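Local coordinates for protein LEC-6 (PDB 3VV1) that binds galactose-containing glycans as a galectin of Caenorhabditis elegans, with a preference for fucose-containing saccharides, at residues Q40-S43 and N44-L48; N87-G91 and G92-S96. One frame throughout, in Å; residues are numbered along the deposited sequence.

Contact 1. Residues Q40-S43 and N44-L48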
loop_
_atom_site.group_PDB
_atom_site.type_symbol
_atom_site.label_atom_id
_atom_site.label_comp_id
_atom_site.label_asym_id
_atom_site.label_seq_id
_atom_site.Cartn_x
_atom_site.Cartn_y
_atom_site.Cartn_z
ATOM N N GLN A 40 -8.300 -0.746 1.535
ATOM C CA GLN A 40 -9.350 -1.439 0.770
ATOM C C GLN A 40 -10.036 -2.499 1.644
ATOM O O GLN A 40 -9.718 -3.702 1.592
ATOM C CB GLN A 40 -8.741 -2.032 -0.520
ATOM C CG GLN A 40 -9.685 -2.706 -1.507
ATOM C CD GLN A 40 -8.835 -3.337 -2.645
ATOM O OE1 GLN A 40 -8.142 -4.359 -2.433
ATOM N NE2 GLN A 40 -8.851 -2.710 -3.854
ATOM N N GLY A 41 -10.941 -2.021 2.491
ATOM C CA GLY A 41 -11.702 -2.867 3.390
ATOM C C GLY A 41 -10.852 -3.252 4.617
ATOM O O GLY A 41 -9.600 -3.079 4.674
ATOM N N PHE A 42 -11.530 -3.806 5.620
ATOM C CA PHE A 42 -10.779 -4.276 6.784
ATOM C C PHE A 42 -11.507 -5.504 7.347
ATOM O O PHE A 42 -12.142 -5.473 8.410
ATOM C CB PHE A 42 -10.636 -3.157 7.829
ATOM C CG PHE A 42 -9.609 -3.502 8.880
ATOM C CD1 PHE A 42 -8.249 -3.470 8.524
ATOM C CD2 PHE A 42 -9.978 -3.897 10.169
ATOM C CE1 PHE A 42 -7.246 -3.845 9.425
ATOM C CE2 PHE A 42 -8.973 -4.260 11.103
ATOM C CZ PHE A 42 -7.625 -4.248 10.708
ATOM N N SER A 43 -11.444 -6.608 6.604
ATOM C CA SER A 43 -12.198 -7.797 7.004
ATOM C C SER A 43 -11.394 -9.018 6.532
ATOM O O SER A 43 -10.248 -8.878 6.015
ATOM C CB SER A 43 -13.606 -7.777 6.379
ATOM O OG SER A 43 -13.482 -7.900 4.945
ATOM N N ASN A 44 -11.992 -10.203 6.668
ATOM C CA ASN A 44 -11.345 -11.445 6.137
ATOM C C ASN A 44 -9.899 -11.610 6.560
ATOM O O ASN A 44 -9.016 -12.016 5.800
ATOM C CB ASN A 44 -11.439 -11.495 4.615
ATOM C CG ASN A 44 -12.806 -11.904 4.154
ATOM O OD1 ASN A 44 -13.398 -12.930 4.588
ATOM N ND2 ASN A 44 -13.318 -11.152 3.261
ATOM N N GLY A 45 -9.646 -11.281 7.812
ATOM C CA GLY A 45 -8.363 -11.487 8.430
ATOM C C GLY A 45 -7.406 -10.330 8.320
ATOM O O GLY A 45 -6.240 -10.471 8.740
ATOM N N ALA A 46 -7.883 -9.190 7.826
ATOM C CA ALA A 46 -7.006 -7.979 7.762
ATOM C C ALA A 46 -6.415 -7.663 9.140
ATOM O O ALA A 46 -7.137 -7.794 10.181
ATOM C CB ALA A 46 -7.840 -6.781 7.267
ATOM N N ARG A 47 -5.161 -7.191 9.170
ATOM C CA ARG A 47 -4.496 -6.835 10.393
ATOM C C ARG A 47 -3.913 -5.438 10.234
ATOM O O ARG A 47 -3.141 -5.226 9.305
ATOM C CB ARG A 47 -3.372 -7.835 10.737
ATOM C CG ARG A 47 -2.556 -7.458 11.967
ATOM C CD ARG A 47 -1.468 -8.477 12.291
ATOM N NE ARG A 47 -2.025 -9.799 12.517
ATOM C CZ ARG A 47 -2.197 -10.309 13.736
ATOM N NH1 ARG A 47 -1.818 -9.597 14.837
ATOM N NH2 ARG A 47 -2.748 -11.494 13.833
ATOM N N LEU A 48 -4.136 -4.569 11.216
ATOM C CA LEU A 48 -3.512 -3.270 11.265
ATOM C C LEU A 48 -2.574 -3.283 12.490
ATOM O O LEU A 48 -3.044 -3.559 13.597
ATOM C CB LEU A 48 -4.608 -2.196 11.503
ATOM C CG LEU A 48 -4.055 -0.787 11.883
ATOM C CD1 LEU A 48 -3.226 -0.187 10.725
ATOM C CD2 LEU A 48 -5.280 0.120 12.219
#
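The Phe42 ring lies against the segment 44-48, meeting Ala46 with a face and Leu48 with an edge. Ala46 CB sits over the ring as a CH-pi contact, 3.9 Å from the centroid of the Phe42 ring and 27° off the ring normal. Displacement toward one side of the ring explains why Phe42 CD1 is the ring atom nearest to Ala46 CB, at 3.6 Å. At the far end of the ring, Leu48 N lies in the ring plane, 3.5 Å from Phe42 CZ, and Leu48 CB comes within 3.7 Å of the same CZ. With CG set anti to the backbone N (chi1 -167°), the Phe42 side chain is carried over to the returning chain.

The chain reverses through a type I' beta turn from Ser43 to Ala46, closed by Ala46 N donating to Ser43 O at 3.0 Å. Gly45, with phi 91°, occupies a turn position at which a CB would be pressed against the preceding carbonyl oxygen. Gly45 and Ala46 both face Ser116 of strand 110-117, a G1 beta bulge where the turn leads into the strand. Phe42 and Leu48 both touch Leu65 of strand 60-66 in one sheet and Phe114 of strand 110-117 in the other, so the ring packs between the two sheets of the galectin sandwich. The guanidinium of Arg47, whose CB points away from the segment 40-43, forms a salt bridge with Glu113.

Contact 2. Residues N87-G91 and G92-S96. With GAL (beta-D-galactopyranose), chain C.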
loop_
_atom_site.group_PDB
_atom_site.type_symbol
_atom_site.label_atom_id
_atom_site.label_comp_id
_atom_site.label_asym_id
_atom_site.label_seq_id
_atom_site.Cartn_x
_atom_site.Cartn_y
_atom_site.Cartn_z
ATOM N N ASN A 87 -16.513 2.192 20.493
ATOM C CA ASN A 87 -17.882 2.384 20.026
ATOM C C ASN A 87 -17.878 2.441 18.516
ATOM O O ASN A 87 -16.860 2.162 17.851
ATOM C CB ASN A 87 -18.466 3.721 20.594
ATOM C CG ASN A 87 -19.976 3.733 20.733
ATOM O OD1 ASN A 87 -20.643 2.870 20.184
ATOM N ND2 ASN A 87 -20.513 4.722 21.427
ATOM N N SER A 88 -19.033 2.764 17.962
ATOM C CA SER A 88 -19.211 2.790 16.508
ATOM C C SER A 88 -20.394 3.699 16.226
ATOM O O SER A 88 -21.157 4.054 17.163
ATOM C CB SER A 88 -19.626 1.382 16.023
ATOM O OG SER A 88 -20.763 0.860 16.757
ATOM N N THR A 89 -20.563 4.064 14.959
ATOM C CA THR A 89 -21.748 4.797 14.577
ATOM C C THR A 89 -22.571 4.036 13.542
ATOM O O THR A 89 -22.051 3.199 12.784
ATOM C CB THR A 89 -21.454 6.204 14.006
ATOM O OG1 THR A 89 -20.811 6.134 12.726
ATOM C CG2 THR A 89 -20.618 7.042 14.978
ATOM N N SER A 90 -23.870 4.290 13.541
ATOM C CA SER A 90 -24.722 3.800 12.472
ATOM C C SER A 90 -25.648 4.912 12.100
ATOM O O SER A 90 -26.302 5.467 12.976
ATOM C CB SER A 90 -25.543 2.565 12.967
ATOM O OG SER A 90 -26.429 2.092 11.952
ATOM N N GLY A 91 -25.708 5.267 10.813
ATOM C CA GLY A 91 -26.469 6.439 10.375
ATOM C C GLY A 91 -25.970 7.697 11.070
ATOM O O GLY A 91 -26.735 8.631 11.276
ATOM N N GLY A 92 -24.695 7.670 11.460
ATOM C CA GLY A 92 -23.989 8.769 12.030
ATOM C C GLY A 92 -24.151 8.963 13.525
ATOM O O GLY A 92 -23.515 9.842 14.102
ATOM N N GLY A 93 -24.999 8.156 14.160
ATOM C CA GLY A 93 -25.158 8.228 15.611
ATOM C C GLY A 93 -24.354 7.184 16.390
ATOM O O GLY A 93 -24.312 6.003 16.016
ATOM N N TRP A 94 -23.718 7.608 17.484
ATOM C CA TRP A 94 -23.016 6.678 18.351
ATOM C C TRP A 94 -23.909 5.624 18.903
ATOM O O TRP A 94 -25.039 5.902 19.353
ATOM C CB TRP A 94 -22.384 7.458 19.553
ATOM C CG TRP A 94 -21.219 8.362 19.196
ATOM C CD1 TRP A 94 -21.145 9.763 19.293
ATOM C CD2 TRP A 94 -19.933 7.933 18.667
ATOM N NE1 TRP A 94 -19.918 10.218 18.849
ATOM C CE2 TRP A 94 -19.138 9.170 18.456
ATOM C CE3 TRP A 94 -19.362 6.670 18.348
ATOM C CZ2 TRP A 94 -17.840 9.134 17.922
ATOM C CZ3 TRP A 94 -18.060 6.650 17.828
ATOM C CH2 TRP A 94 -17.299 7.865 17.662
ATOM N N GLN A 95 -23.344 4.424 18.994
ATOM C CA GLN A 95 -24.091 3.292 19.519
ATOM C C GLN A 95 -23.673 3.058 20.973
ATOM O O GLN A 95 -23.333 4.020 21.662
ATOM C CB GLN A 95 -23.917 2.069 18.564
ATOM C CG GLN A 95 -24.510 2.439 17.192
ATOM C CD GLN A 95 -24.337 1.320 16.169
ATOM O OE1 GLN A 95 -23.227 1.034 15.749
ATOM N NE2 GLN A 95 -25.440 0.709 15.778
ATOM N N SER A 96 -23.735 1.825 21.473
ATOM C CA SER A 96 -23.397 1.524 22.875
ATOM C C SER A 96 -21.890 1.444 23.091
ATOM O O SER A 96 -21.172 0.782 22.299
ATOM C CB SER A 96 -23.998 0.132 23.220
ATOM O OG SER A 96 -23.918 0.052 24.622
HETATM C C1 GAL C . -18.091 10.670 23.491
HETATM C C2 GAL C . -16.846 11.422 22.928
HETATM C C3 GAL C . -16.605 11.030 21.519
HETATM C C4 GAL C . -16.527 9.498 21.422
HETATM C C5 GAL C . -17.792 8.897 22.053
HETATM C C6 GAL C . -17.782 7.352 21.972
HETATM O O2 GAL C . -17.100 12.807 23.000
HETATM O O3 GAL C . -15.326 11.563 21.079
HETATM O O4 GAL C . -15.343 9.023 22.103
HETATM O O5 GAL C . -17.884 9.259 23.385
HETATM O O6 GAL C . -18.986 6.848 22.580
HETATM O O HOH W 1 -21.774 0.494 13.504
#
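Trp94 is held between protein and sugar: Thr89 CG2 touches one face of its indole, and C5 of the bound galactose lies over the opposite face. Thr89 and Trp94 form an antiparallel non-hydrogen-bonded pair with both side chains on the same face of the hairpin, which brings the Thr89 methyl into CH-pi contact, 3.9 Å from the centroid of the Trp94 six-membered ring and 20° off the normal. On the sugar side Trp94 CZ2 approaches galactose C4 at 3.8 Å, the tryptophan-galactose stacking characteristic of galectins.

Polar contacts secure this close-packed end. Asn87 CG lies anti to the backbone N (chi1 -153°), carrying the amide to two acceptors: Asn87 ND2 donates to galactose O6 at 2.9 Å in a nearly straight bond (173°), and to Gln95 O at 2.9 Å. Gln95 O lies almost in the amide plane, which, with Arg136 on OD1, helps to fix the turn of that amide. Ser88 OG donates to Gln95 OE1 at 2.7 Å.

Toward the exposed type I' turn only the side-chain packing is looser. The backbone stays well bonded: Ser90 N reaches Gly93 O at 3.0 Å, Gly93 N reaches Ser90 O at 3.2 Å, and Asp70 accepts from the amides of Gly91 and Gly92. The hairpin prolongs strand 83-90, which pairs with strand 71-78 and also with strands 93-94 and 98-100.

Overall arrangement
From the N terminus, the chain leaves strand 35-38, and contact 1 closes the short loop that delivers it into strand 46-54. It then passes through strands 60-66 and 71-78 before strand 83-90 runs into contact 2, which closes the hairpin with strand 93-94. The contacts follow in series, neither enclosing nor crossing the other. Strands 35-38 and 46-54 belong to different sheets, so contact 1 lies at a crossing between the two layers of the galectin sandwich; contact 2 stays within the carbohydrate-binding sheet. Their centres are about 20 Å apart and their nearest atoms about 12 Å, without touching.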